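Local coordinates for CPXV018 protein (PDB 4PDC) that probably acts as a secreted viral MHC class I-like decoy that binds the activating receptor NKG2D of natural killer cells and T cells, at residues Thr20-Val23 and Ser28-Ile31; Leu52-Asn57 and Lys127-Glu132; Tyr80-Asp85 and Ser91-Asp96; Tyr97-Glu102 and Thr112-Trp117. The protein carries 2 engineered substitutions. All coordinates share one frame; numbering follows the deposited sequence.

Interaction 1: residues Thr20-Val23 and Ser28-Ile31; sequences TVDV and SQII
A classic beta bulge lies near the turn of the hairpin of strands 16-25 and 29-33: I30 and I31, two consecutive residues of the second strand, both face V23 on the first. The carbonyl of V23 serves them both. I30 N donates to V23 O at 2.8 Å, while I31 N lies 3.4 Å from V23 O and adds a weak bond. In the other direction V23 N donates to I31 O at 2.9 Å, completing a hydrogen-bonded antiparallel pair. The side chains of V23 and I31 then lie side by side, pointing the same way, with V23 CB 3.8 Å from I31 CB. I30 behaves differently: its CG1 is tucked between the backbone N and the carbonyl carbon (chi1 61°), which brings that atom within 3.3 Å of V23 O and lets CD1 rest against V23 CG1. D22 and Q29 cross obliquely beside this pairing; D22 OD1 is 3.1 Å from Q29 NE2, but the angle is too poor for a hydrogen bond, and that oxygen bonds T32 instead. V23 and I31 face helix 51-64, where F59 and Y55 meet them. The arrangement is that of a bulged antiparallel hairpin in the sheet floor of an MHC class I-like platform.

Interaction 2: residues Leu52-Asn57 and Lys127-Glu132; sequences LPFYKN and KWFDGE
Both F54 and F129 hold CG anti to the backbone N, with chi1 of 179° and -174°, and the two rings are thereby extended from their own backbones toward each other. They meet at a slant, F54 CE2 lying 3.7 Å from F129 CD1. The F54 ring also presents its edge to the main chain: W128 O sits close to the ring plane, 3.6 Å from F54 CZ. One helical residue further on, Y55 brings its ring edge over a face of F129 in a T-shaped stack, with centroids 5.9 Å apart and planes at 81°. The contact is light at its nearest point, Y55 CE1 being 4.3 Å from F129 CE1. No hydrogen bond joins the segments, so the contact is one of ring packing together with the F54 edge against W128 O, and the Y55 hydroxyl is taken up elsewhere, by H137. D130, just past F129, occupies the N-cap position of helix 131-146 and accepts from D133 N. W128 turns outward to two chains of another protein in the assembly, one of which gives its carbonyl oxygen a weak hydrogen bond. Helix 51-64 thus meets the linker between helices 113-126 and 131-146, above the sheet; F6 of strand 2-13 comes from the floor to both Y55 and F129, and H137 and C134 of helix 131-146 also touch F129.

Interaction 3: residues Tyr80-Asp85 and Ser91-Asp96; sequences YFYECD and STFDQD. Engineered in segment 91-96: D96 (natural residue Phe).
Strands 80-85 and 91-96 run antiparallel at 164° with axes 4.7 Å apart, joined by six backbone hydrogen bonds through the pairs F81-D96, E83-D94 and D85-T92. On the face of Y82 and C84, Y80 donates its hydroxyl to Q95, OH to OE1 at 2.6 Å; the oxygen lies at the edge of the ring, whose plane is 69° from that of the amide, and E122 takes Q95 NE2. F93 lies alongside Y82, its CD1 only 3.1 Å from Y82 OH, and its CE1 packs 3.5 Å from C84 CB. On the other face F81 and the engineered D96 run side by side, ring and carboxylate planes nearly parallel, 16° apart, with F81 CD2 3.9 Å from D96 OD2. Strand 2-13 flanks the hairpin beyond 80-85. Over the Y82 face lie two helices: 113-126 packs on Y80 and Y82, and the C84-C134 disulfide ties helix 131-146 covalently to strand 75-87.

Interaction 4: residues Tyr97-Glu102 and Thr112-Trp117; sequences YLYNGE and TNKNMW
The side chains of K114 and Y99 cross at about a right angle, the extended lysine chain lying over one face of the ring. The lysine CD stands 4.1 Å from the Y99 ring centroid and 21° off the ring normal, a CH-pi contact displaced toward the rim. CG comes closer still to a single ring atom, K114 CG to Y99 CD2 being 3.6 Å, and further out CE passes Y99 CB. With CG anti to the backbone N (chi1 -174°) and every later torsion also extended, the aliphatic part of K114 is spent on the ring while the ammonium group is carried past it. There NZ gives a hydrogen bond of 2.9 Å to a water, which in turn reaches E102 OE2 by a weak one; the charges themselves stay 5.5 Å apart, NZ to OE2. The second pair is looser: Y97 and W117 meet obliquely, Y97 CD2 lying 4.4 Å from W117 CD1. The polar ends of Y99 and W117 are held from strand 75-87, Y99 OH by E76 and W117 NE1 by the carbonyl of T79. T112 N-caps the helix, its OG1 accepting from N115 N at 3.1 Å. The N-terminal part of helix 113-126 therefore packs on the end of strand 90-99, where the type I' turn Y99-E102 begins and leads into strand 102-104, whose Y104 touches Y97, Y99 and W117.

How the interactions relate
From the N terminus, interaction 1 closes first, as a short hairpin early in the chain. Interaction 2 opens next on helix 51-64 and closes only at 127-132, so that its long loop encloses interactions 3 and 4; these follow in series, a hairpin and then a strand-to-helix contact sharing strand 90-99. None cross. Spatially they form a chain of touches: I31 of interaction 1 packs on L52 and Y55 of interaction 2, G131 of interaction 2 meets Y82 and F93 of interaction 3, and Y80 of interaction 3 lies against Y97 and W117 of interaction 4. Together they tie both halves of one sheet to the helices above it.

Interaction 1: residues Thr20-Val23 and Ser28-Ile31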
loop_
_atom_site.group_PDB
_atom_site.type_symbol
_atom_site.label_atom_id
_atom_site.label_comp_id
_atom_site.label_asym_id
_atom_site.label_seq_id
_atom_site.Cartn_x
_atom_site.Cartn_y
_atom_site.Cartn_z
ATOM N N THR E 20 -21.464 -1.928 -8.186
ATOM C CA THR E 20 -21.712 -0.716 -7.417
ATOM C C THR E 20 -20.921 -0.704 -6.114
ATOM O O THR E 20 -20.633 -1.751 -5.536
ATOM C CB THR E 20 -23.213 -0.552 -7.096
ATOM O OG1 THR E 20 -23.623 -1.566 -6.175
ATOM C CG2 THR E 20 -24.054 -0.656 -8.362
ATOM N N VAL E 21 -20.556 0.493 -5.668
ATOM C CA VAL E 21 -19.976 0.671 -4.343
ATOM C C VAL E 21 -20.634 1.856 -3.645
ATOM O O VAL E 21 -20.871 2.890 -4.267
ATOM C CB VAL E 21 -18.459 0.902 -4.397
ATOM C CG1 VAL E 21 -17.872 0.828 -2.995
ATOM C CG2 VAL E 21 -17.787 -0.118 -5.310
ATOM N N ASP E 22 -20.937 1.678 -2.361
ATOM C CA ASP E 22 -21.453 2.736 -1.495
ATOM C C ASP E 22 -20.467 3.004 -0.367
ATOM O O ASP E 22 -19.995 2.072 0.285
ATOM C CB ASP E 22 -22.809 2.355 -0.894
ATOM C CG ASP E 22 -23.865 2.090 -1.944
ATOM O OD1 ASP E 22 -23.886 2.806 -2.965
ATOM O OD2 ASP E 22 -24.674 1.160 -1.745
ATOM N N VAL E 23 -20.158 4.277 -0.141
ATOM C CA VAL E 23 -19.310 4.669 0.979
ATOM C C VAL E 23 -20.154 5.411 2.000
ATOM O O VAL E 23 -20.732 6.456 1.695
ATOM C CB VAL E 23 -18.146 5.555 0.537
ATOM C CG1 VAL E 23 -17.181 5.775 1.692
ATOM C CG2 VAL E 23 -17.420 4.929 -0.647
ATOM N N SER E 28 -24.238 7.052 7.037
ATOM C CA SER E 28 -24.768 8.025 6.091
ATOM C C SER E 28 -23.941 7.974 4.810
ATOM O O SER E 28 -22.721 8.116 4.851
ATOM C CB SER E 28 -24.748 9.430 6.692
ATOM O OG SER E 28 -24.935 10.414 5.688
ATOM N N GLN E 29 -24.603 7.758 3.676
ATOM C CA GLN E 29 -23.897 7.622 2.406
ATOM C C GLN E 29 -23.299 8.954 1.973
ATOM O O GLN E 29 -23.987 9.978 1.974
ATOM C CB GLN E 29 -24.838 7.092 1.323
ATOM C CG GLN E 29 -24.131 6.685 0.046
ATOM C CD GLN E 29 -25.100 6.358 -1.071
ATOM O OE1 GLN E 29 -25.667 7.251 -1.696
ATOM N NE2 GLN E 29 -25.302 5.073 -1.321
ATOM N N ILE E 30 -22.018 8.933 1.604
ATOM C CA ILE E 30 -21.308 10.144 1.203
ATOM C C ILE E 30 -20.765 10.043 -0.223
ATOM O O ILE E 30 -20.569 11.058 -0.887
ATOM C CB ILE E 30 -20.140 10.462 2.167
ATOM C CG1 ILE E 30 -19.111 9.326 2.188
ATOM C CG2 ILE E 30 -20.674 10.722 3.570
ATOM C CD1 ILE E 30 -17.784 9.710 2.830
ATOM N N ILE E 31 -20.519 8.819 -0.680
ATOM C CA ILE E 31 -20.012 8.575 -2.027
ATOM C C ILE E 31 -20.719 7.362 -2.622
ATOM O O ILE E 31 -21.093 6.439 -1.899
ATOM C CB ILE E 31 -18.483 8.330 -2.029
ATOM C CG1 ILE E 31 -17.731 9.535 -1.458
ATOM C CG2 ILE E 31 -17.975 8.039 -3.433
ATOM C CD1 ILE E 31 -16.292 9.221 -1.096
#

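Interaction 2: residues Leu52-Asn57 and Lys127-Glu132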
loop_
_atom_site.group_PDB
_atom_site.type_symbol
_atom_site.label_atom_id
_atom_site.label_comp_id
_atom_site.label_asym_id
_atom_site.label_seq_id
_atom_site.Cartn_x
_atom_site.Cartn_y
_atom_site.Cartn_z
ATOM N N LEU E 52 -12.337 11.115 -3.972
ATOM C CA LEU E 52 -13.117 10.649 -5.115
ATOM C C LEU E 52 -12.235 10.008 -6.198
ATOM O O LEU E 52 -12.517 8.892 -6.639
ATOM C CB LEU E 52 -13.936 11.797 -5.721
ATOM C CG LEU E 52 -15.082 12.358 -4.870
ATOM C CD1 LEU E 52 -15.770 13.498 -5.611
ATOM C CD2 LEU E 52 -16.098 11.285 -4.490
ATOM N N PRO E 53 -11.166 10.700 -6.633
ATOM C CA PRO E 53 -10.352 10.090 -7.697
ATOM C C PRO E 53 -9.618 8.840 -7.226
ATOM O O PRO E 53 -9.429 7.916 -8.012
ATOM C CB PRO E 53 -9.361 11.199 -8.073
ATOM C CG PRO E 53 -9.330 12.104 -6.902
ATOM C CD PRO E 53 -10.692 12.049 -6.283
ATOM N N PHE E 54 -9.225 8.819 -5.957
ATOM C CA PHE E 54 -8.564 7.659 -5.371
ATOM C C PHE E 54 -9.516 6.464 -5.351
ATOM O O PHE E 54 -9.167 5.376 -5.809
ATOM C CB PHE E 54 -8.075 7.986 -3.955
ATOM C CG PHE E 54 -7.389 6.840 -3.262
ATOM C CD1 PHE E 54 -6.061 6.550 -3.521
ATOM C CD2 PHE E 54 -8.067 6.067 -2.338
ATOM C CE1 PHE E 54 -5.425 5.504 -2.878
ATOM C CE2 PHE E 54 -7.436 5.017 -1.692
ATOM C CZ PHE E 54 -6.113 4.736 -1.965
ATOM N N TYR E 55 -10.724 6.675 -4.836
ATOM C CA TYR E 55 -11.708 5.605 -4.747
ATOM C C TYR E 55 -12.151 5.135 -6.129
ATOM O O TYR E 55 -12.425 3.950 -6.323
ATOM C CB TYR E 55 -12.932 6.052 -3.939
ATOM C CG TYR E 55 -12.670 6.274 -2.457
ATOM C CD1 TYR E 55 -11.701 5.542 -1.775
ATOM C CD2 TYR E 55 -13.400 7.216 -1.742
ATOM C CE1 TYR E 55 -11.465 5.752 -0.420
ATOM C CE2 TYR E 55 -13.175 7.430 -0.392
ATOM C CZ TYR E 55 -12.205 6.699 0.261
ATOM O OH TYR E 55 -11.984 6.924 1.597
ATOM N N LYS E 56 -12.237 6.053 -7.086
ATOM C CA LYS E 56 -12.639 5.669 -8.438
ATOM C C LYS E 56 -11.682 4.609 -8.974
ATOM O O LYS E 56 -12.105 3.639 -9.597
ATOM C CB LYS E 56 -12.675 6.878 -9.373
ATOM C CG LYS E 56 -13.206 6.553 -10.768
ATOM C CD LYS E 56 -13.302 7.798 -11.636
ATOM C CE LYS E 56 -13.902 7.486 -13.000
ATOM N NZ LYS E 56 -14.072 8.718 -13.827
ATOM N N ASN E 57 -10.394 4.786 -8.703
ATOM C CA ASN E 57 -9.391 3.826 -9.137
ATOM C C ASN E 57 -9.455 2.522 -8.348
ATOM O O ASN E 57 -9.441 1.440 -8.931
ATOM C CB ASN E 57 -7.991 4.431 -9.018
ATOM C CG ASN E 57 -7.710 5.466 -10.091
ATOM O OD1 ASN E 57 -8.166 5.335 -11.228
ATOM N ND2 ASN E 57 -6.956 6.501 -9.736
ATOM N N LYS E 127 -5.042 -3.605 -1.945
ATOM C CA LYS E 127 -3.848 -3.440 -2.761
ATOM C C LYS E 127 -3.204 -2.079 -2.495
ATOM O O LYS E 127 -2.004 -1.999 -2.238
ATOM C CB LYS E 127 -4.192 -3.591 -4.239
ATOM C CG LYS E 127 -2.984 -3.667 -5.158
ATOM C CD LYS E 127 -3.409 -4.077 -6.559
ATOM C CE LYS E 127 -2.229 -4.162 -7.510
ATOM N NZ LYS E 127 -2.648 -4.715 -8.833
ATOM N N TRP E 128 -4.014 -1.021 -2.526
ATOM C CA TRP E 128 -3.531 0.340 -2.278
ATOM C C TRP E 128 -4.217 0.991 -1.075
ATOM O O TRP E 128 -3.956 2.152 -0.763
ATOM C CB TRP E 128 -3.744 1.206 -3.521
ATOM C CG TRP E 128 -2.884 0.801 -4.678
ATOM C CD1 TRP E 128 -3.269 0.100 -5.781
ATOM C CD2 TRP E 128 -1.488 1.065 -4.835
ATOM N NE1 TRP E 128 -2.198 -0.085 -6.620
ATOM C CE2 TRP E 128 -1.092 0.501 -6.064
ATOM C CE3 TRP E 128 -0.533 1.731 -4.060
ATOM C CZ2 TRP E 128 0.216 0.577 -6.533
ATOM C CZ3 TRP E 128 0.764 1.809 -4.530
ATOM C CH2 TRP E 128 1.127 1.233 -5.754
ATOM N N PHE E 129 -5.077 0.234 -0.399
ATOM C CA PHE E 129 -5.951 0.780 0.640
ATOM C C PHE E 129 -6.106 -0.192 1.812
ATOM O O PHE E 129 -7.060 -0.966 1.860
ATOM C CB PHE E 129 -7.320 1.110 0.031
ATOM C CG PHE E 129 -8.259 1.818 0.968
ATOM C CD1 PHE E 129 -7.962 3.083 1.447
ATOM C CD2 PHE E 129 -9.456 1.230 1.343
ATOM C CE1 PHE E 129 -8.831 3.740 2.301
ATOM C CE2 PHE E 129 -10.329 1.881 2.196
ATOM C CZ PHE E 129 -10.016 3.139 2.675
ATOM N N ASP E 130 -5.170 -0.148 2.758
ATOM C CA ASP E 130 -5.205 -1.058 3.901
ATOM C C ASP E 130 -6.003 -0.461 5.059
ATOM O O ASP E 130 -6.578 0.622 4.939
ATOM C CB ASP E 130 -3.781 -1.422 4.354
ATOM C CG ASP E 130 -2.956 -0.211 4.795
ATOM O OD1 ASP E 130 -3.522 0.771 5.322
ATOM O OD2 ASP E 130 -1.716 -0.262 4.631
ATOM N N GLY E 131 -6.038 -1.173 6.179
ATOM C CA GLY E 131 -6.823 -0.748 7.323
ATOM C C GLY E 131 -6.394 0.600 7.874
ATOM O O GLY E 131 -7.232 1.438 8.218
ATOM N N GLU E 132 -5.086 0.813 7.963
ATOM C CA GLU E 132 -4.561 2.074 8.464
ATOM C C GLU E 132 -4.982 3.231 7.559
ATOM O O GLU E 132 -5.308 4.314 8.044
ATOM C CB GLU E 132 -3.040 2.010 8.586
ATOM C CG GLU E 132 -2.446 3.174 9.358
ATOM C CD GLU E 132 -0.961 3.013 9.617
ATOM O OE1 GLU E 132 -0.344 2.090 9.038
ATOM O OE2 GLU E 132 -0.414 3.812 10.409
#

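Interaction 3: residues Tyr80-Asp85 and Ser91-Asp96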
loop_
_atom_site.group_PDB
_atom_site.type_symbol
_atom_site.label_atom_id
_atom_site.label_comp_id
_atom_site.label_asym_id
_atom_site.label_seq_id
_atom_site.Cartn_x
_atom_site.Cartn_y
_atom_site.Cartn_z
ATOM N N TYR E 80 -19.464 -7.541 -0.701
ATOM C CA TYR E 80 -18.341 -7.442 0.217
ATOM C C TYR E 80 -18.459 -6.151 1.002
ATOM O O TYR E 80 -18.476 -5.065 0.424
ATOM C CB TYR E 80 -17.013 -7.492 -0.531
ATOM C CG TYR E 80 -15.801 -7.294 0.353
ATOM C CD1 TYR E 80 -15.552 -8.140 1.428
ATOM C CD2 TYR E 80 -14.893 -6.277 0.098
ATOM C CE1 TYR E 80 -14.435 -7.968 2.232
ATOM C CE2 TYR E 80 -13.779 -6.099 0.891
ATOM C CZ TYR E 80 -13.553 -6.945 1.957
ATOM O OH TYR E 80 -12.437 -6.762 2.745
ATOM N N PHE E 81 -18.547 -6.283 2.319
ATOM C CA PHE E 81 -18.707 -5.142 3.209
ATOM C C PHE E 81 -17.429 -4.979 4.005
ATOM O O PHE E 81 -16.953 -5.939 4.597
ATOM C CB PHE E 81 -19.910 -5.355 4.129
ATOM C CG PHE E 81 -20.088 -4.282 5.163
ATOM C CD1 PHE E 81 -20.689 -3.080 4.835
ATOM C CD2 PHE E 81 -19.679 -4.487 6.471
ATOM C CE1 PHE E 81 -20.865 -2.094 5.791
ATOM C CE2 PHE E 81 -19.852 -3.506 7.431
ATOM C CZ PHE E 81 -20.446 -2.310 7.091
ATOM N N TYR E 82 -16.856 -3.778 3.982
ATOM C CA TYR E 82 -15.649 -3.489 4.747
ATOM C C TYR E 82 -15.809 -2.182 5.508
ATOM O O TYR E 82 -16.127 -1.144 4.920
ATOM C CB TYR E 82 -14.416 -3.420 3.841
ATOM C CG TYR E 82 -13.156 -3.143 4.624
ATOM C CD1 TYR E 82 -12.496 -4.165 5.293
ATOM C CD2 TYR E 82 -12.641 -1.857 4.720
ATOM C CE1 TYR E 82 -11.352 -3.919 6.024
ATOM C CE2 TYR E 82 -11.496 -1.602 5.451
ATOM C CZ TYR E 82 -10.856 -2.634 6.099
ATOM O OH TYR E 82 -9.715 -2.387 6.832
ATOM N N GLU E 83 -15.586 -2.243 6.818
ATOM C CA GLU E 83 -15.801 -1.100 7.694
ATOM C C GLU E 83 -14.645 -0.935 8.663
ATOM O O GLU E 83 -14.228 -1.899 9.299
ATOM C CB GLU E 83 -17.106 -1.267 8.477
ATOM C CG GLU E 83 -17.441 -0.109 9.398
ATOM C CD GLU E 83 -18.615 -0.417 10.305
ATOM O OE1 GLU E 83 -18.379 -0.966 11.401
ATOM O OE2 GLU E 83 -19.767 -0.118 9.923
ATOM N N CYS E 84 -14.127 0.287 8.766
ATOM C CA CYS E 84 -13.169 0.612 9.814
ATOM C C CYS E 84 -13.846 1.567 10.792
ATOM O O CYS E 84 -14.720 2.353 10.416
ATOM C CB CYS E 84 -11.876 1.206 9.239
ATOM S SG CYS E 84 -11.984 2.832 8.453
ATOM N N ASP E 85 -13.443 1.470 12.053
ATOM C CA ASP E 85 -14.082 2.193 13.141
ATOM C C ASP E 85 -13.015 2.859 13.999
ATOM O O ASP E 85 -12.087 2.195 14.461
ATOM C CB ASP E 85 -14.932 1.233 13.977
ATOM C CG ASP E 85 -15.654 1.921 15.123
ATOM O OD1 ASP E 85 -14.982 2.390 16.068
ATOM O OD2 ASP E 85 -16.901 1.969 15.087
ATOM N N SER E 91 -8.508 1.683 16.698
ATOM C CA SER E 91 -8.884 1.262 15.357
ATOM C C SER E 91 -9.375 -0.178 15.375
ATOM O O SER E 91 -8.646 -1.073 15.794
ATOM C CB SER E 91 -7.696 1.391 14.402
ATOM O OG SER E 91 -7.177 2.708 14.394
ATOM N N THR E 92 -10.610 -0.394 14.930
ATOM C CA THR E 92 -11.161 -1.738 14.806
ATOM C C THR E 92 -11.799 -1.903 13.431
ATOM O O THR E 92 -12.179 -0.922 12.786
ATOM C CB THR E 92 -12.197 -2.045 15.907
ATOM O OG1 THR E 92 -13.238 -1.066 15.880
ATOM C CG2 THR E 92 -11.538 -2.040 17.278
ATOM N N PHE E 93 -11.899 -3.149 12.987
ATOM C CA PHE E 93 -12.309 -3.447 11.624
ATOM C C PHE E 93 -13.323 -4.574 11.590
ATOM O O PHE E 93 -13.364 -5.426 12.479
ATOM C CB PHE E 93 -11.091 -3.816 10.776
ATOM C CG PHE E 93 -10.015 -2.776 10.787
ATOM C CD1 PHE E 93 -10.028 -1.738 9.870
ATOM C CD2 PHE E 93 -8.996 -2.827 11.723
ATOM C CE1 PHE E 93 -9.039 -0.777 9.881
ATOM C CE2 PHE E 93 -8.003 -1.868 11.740
ATOM C CZ PHE E 93 -8.025 -0.841 10.819
ATOM N N ASP E 94 -14.135 -4.565 10.542
ATOM C CA ASP E 94 -15.187 -5.545 10.364
ATOM C C ASP E 94 -15.374 -5.777 8.874
ATOM O O ASP E 94 -15.328 -4.831 8.087
ATOM C CB ASP E 94 -16.488 -5.059 11.012
ATOM C CG ASP E 94 -17.588 -6.100 10.968
ATOM O OD1 ASP E 94 -17.258 -7.301 10.897
ATOM O OD2 ASP E 94 -18.779 -5.718 11.011
ATOM N N GLN E 95 -15.557 -7.029 8.475
ATOM C CA GLN E 95 -15.857 -7.314 7.080
ATOM C C GLN E 95 -16.776 -8.514 6.957
ATOM O O GLN E 95 -16.690 -9.465 7.736
ATOM C CB GLN E 95 -14.570 -7.532 6.269
ATOM C CG GLN E 95 -13.719 -8.720 6.691
ATOM C CD GLN E 95 -12.483 -8.904 5.815
ATOM O OE1 GLN E 95 -12.097 -8.009 5.057
ATOM N NE2 GLN E 95 -11.858 -10.073 5.915
ATOM N N ASP E 96 -17.667 -8.441 5.972
ATOM C CA ASP E 96 -18.654 -9.481 5.723
ATOM C C ASP E 96 -18.676 -9.829 4.247
ATOM O O ASP E 96 -18.392 -8.985 3.394
ATOM C CB ASP E 96 -20.048 -9.029 6.168
ATOM C CG ASP E 96 -20.150 -8.832 7.665
ATOM O OD1 ASP E 96 -19.580 -9.653 8.416
ATOM O OD2 ASP E 96 -20.802 -7.855 8.089
HETATM O O HOH W 1 -12.823 1.158 17.026
#

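Interaction 4: residues Tyr97-Glu102 and Thr112-Trp117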
loop_
_atom_site.group_PDB
_atom_site.type_symbol
_atom_site.label_atom_id
_atom_site.label_comp_id
_atom_site.label_asym_id
_atom_site.label_seq_id
_atom_site.Cartn_x
_atom_site.Cartn_y
_atom_site.Cartn_z
ATOM N N TYR E 97 -19.018 -11.080 3.963
ATOM C CA TYR E 97 -19.204 -11.565 2.604
ATOM C C TYR E 97 -20.611 -12.133 2.471
ATOM O O TYR E 97 -21.011 -12.968 3.285
ATOM C CB TYR E 97 -18.184 -12.647 2.259
ATOM C CG TYR E 97 -16.747 -12.298 2.563
ATOM C CD1 TYR E 97 -16.230 -12.456 3.843
ATOM C CD2 TYR E 97 -15.900 -11.834 1.565
ATOM C CE1 TYR E 97 -14.913 -12.150 4.122
ATOM C CE2 TYR E 97 -14.582 -11.525 1.834
ATOM C CZ TYR E 97 -14.092 -11.687 3.115
ATOM O OH TYR E 97 -12.779 -11.383 3.389
ATOM N N LEU E 98 -21.349 -11.690 1.454
ATOM C CA LEU E 98 -22.698 -12.199 1.202
ATOM C C LEU E 98 -22.795 -12.818 -0.183
ATOM O O LEU E 98 -22.308 -12.255 -1.167
ATOM C CB LEU E 98 -23.755 -11.094 1.318
ATOM C CG LEU E 98 -23.736 -10.166 2.530
ATOM C CD1 LEU E 98 -24.761 -9.057 2.356
ATOM C CD2 LEU E 98 -24.015 -10.955 3.783
ATOM N N TYR E 99 -23.433 -13.983 -0.241
ATOM C CA TYR E 99 -23.800 -14.614 -1.497
ATOM C C TYR E 99 -25.321 -14.699 -1.545
ATOM O O TYR E 99 -25.935 -15.383 -0.725
ATOM C CB TYR E 99 -23.170 -16.002 -1.621
ATOM C CG TYR E 99 -23.438 -16.666 -2.952
ATOM C CD1 TYR E 99 -24.555 -17.469 -3.138
ATOM C CD2 TYR E 99 -22.581 -16.479 -4.028
ATOM C CE1 TYR E 99 -24.806 -18.071 -4.354
ATOM C CE2 TYR E 99 -22.824 -17.081 -5.248
ATOM C CZ TYR E 99 -23.937 -17.874 -5.404
ATOM O OH TYR E 99 -24.184 -18.474 -6.613
ATOM N N ASN E 100 -25.921 -13.992 -2.499
ATOM C CA ASN E 100 -27.373 -13.857 -2.563
ATOM C C ASN E 100 -27.948 -13.408 -1.217
ATOM O O ASN E 100 -28.973 -13.911 -0.761
ATOM C CB ASN E 100 -28.005 -15.173 -3.021
ATOM C CG ASN E 100 -27.635 -15.522 -4.458
ATOM O OD1 ASN E 100 -27.281 -14.647 -5.245
ATOM N ND2 ASN E 100 -27.711 -16.800 -4.801
ATOM N N GLY E 101 -27.269 -12.454 -0.589
ATOM C CA GLY E 101 -27.767 -11.823 0.620
ATOM C C GLY E 101 -27.483 -12.591 1.895
ATOM O O GLY E 101 -27.768 -12.101 2.986
ATOM N N GLU E 102 -26.917 -13.788 1.765
ATOM C CA GLU E 102 -26.641 -14.638 2.919
ATOM C C GLU E 102 -25.162 -14.619 3.286
ATOM O O GLU E 102 -24.303 -14.906 2.446
ATOM C CB GLU E 102 -27.092 -16.071 2.636
ATOM C CG GLU E 102 -26.816 -17.043 3.767
ATOM C CD GLU E 102 -27.421 -18.410 3.515
ATOM O OE1 GLU E 102 -28.667 -18.518 3.519
ATOM O OE2 GLU E 102 -26.651 -19.373 3.307
ATOM N N THR E 112 -15.593 -21.772 -7.770
ATOM C CA THR E 112 -16.834 -21.041 -7.952
ATOM C C THR E 112 -16.613 -19.553 -7.737
ATOM O O THR E 112 -15.634 -19.143 -7.112
ATOM C CB THR E 112 -17.905 -21.513 -6.972
ATOM O OG1 THR E 112 -17.444 -21.280 -5.636
ATOM C CG2 THR E 112 -18.197 -22.997 -7.166
ATOM N N ASN E 113 -17.539 -18.749 -8.240
ATOM C CA ASN E 113 -17.502 -17.317 -8.010
ATOM C C ASN E 113 -17.617 -17.019 -6.519
ATOM O O ASN E 113 -16.980 -16.099 -6.010
ATOM C CB ASN E 113 -18.618 -16.623 -8.792
ATOM C CG ASN E 113 -18.384 -16.664 -10.293
ATOM O OD1 ASN E 113 -17.245 -16.608 -10.753
ATOM N ND2 ASN E 113 -19.461 -16.766 -11.063
ATOM N N LYS E 114 -18.415 -17.824 -5.822
ATOM C CA LYS E 114 -18.611 -17.665 -4.386
ATOM C C LYS E 114 -17.294 -17.813 -3.622
ATOM O O LYS E 114 -16.968 -16.997 -2.756
ATOM C CB LYS E 114 -19.633 -18.685 -3.885
ATOM C CG LYS E 114 -20.032 -18.516 -2.436
ATOM C CD LYS E 114 -21.063 -19.561 -2.030
ATOM C CE LYS E 114 -21.525 -19.362 -0.597
ATOM N NZ LYS E 114 -22.479 -20.419 -0.167
ATOM N N ASN E 115 -16.530 -18.848 -3.950
ATOM C CA ASN E 115 -15.249 -19.076 -3.289
ATOM C C ASN E 115 -14.196 -18.036 -3.656
ATOM O O ASN E 115 -13.468 -17.553 -2.790
ATOM C CB ASN E 115 -14.728 -20.476 -3.620
ATOM C CG ASN E 115 -15.409 -21.557 -2.797
ATOM O OD1 ASN E 115 -15.756 -21.343 -1.635
ATOM N ND2 ASN E 115 -15.599 -22.725 -3.399
ATOM N N MET E 116 -14.106 -17.698 -4.937
ATOM C CA MET E 116 -13.128 -16.716 -5.384
ATOM C C MET E 116 -13.411 -15.353 -4.757
ATOM O O MET E 116 -12.494 -14.630 -4.360
ATOM C CB MET E 116 -13.139 -16.606 -6.907
ATOM C CG MET E 116 -12.030 -15.729 -7.457
ATOM S SD MET E 116 -12.135 -15.497 -9.242
ATOM C CE MET E 116 -12.038 -17.196 -9.813
ATOM N N TRP E 117 -14.689 -15.007 -4.680
ATOM C CA TRP E 117 -15.113 -13.753 -4.073
ATOM C C TRP E 117 -14.665 -13.689 -2.616
ATOM O O TRP E 117 -14.189 -12.657 -2.143
ATOM C CB TRP E 117 -16.633 -13.617 -4.177
ATOM C CG TRP E 117 -17.190 -12.330 -3.645
ATOM C CD1 TRP E 117 -17.737 -12.124 -2.413
ATOM C CD2 TRP E 117 -17.266 -11.075 -4.332
ATOM N NE1 TRP E 117 -18.152 -10.818 -2.289
ATOM C CE2 TRP E 117 -17.871 -10.153 -3.453
ATOM C CE3 TRP E 117 -16.882 -10.642 -5.605
ATOM C CZ2 TRP E 117 -18.106 -8.827 -3.807
ATOM C CZ3 TRP E 117 -17.116 -9.323 -5.955
ATOM C CH2 TRP E 117 -17.721 -8.432 -5.059
HETATM O O HOH W 2 -23.451 -20.206 2.606
#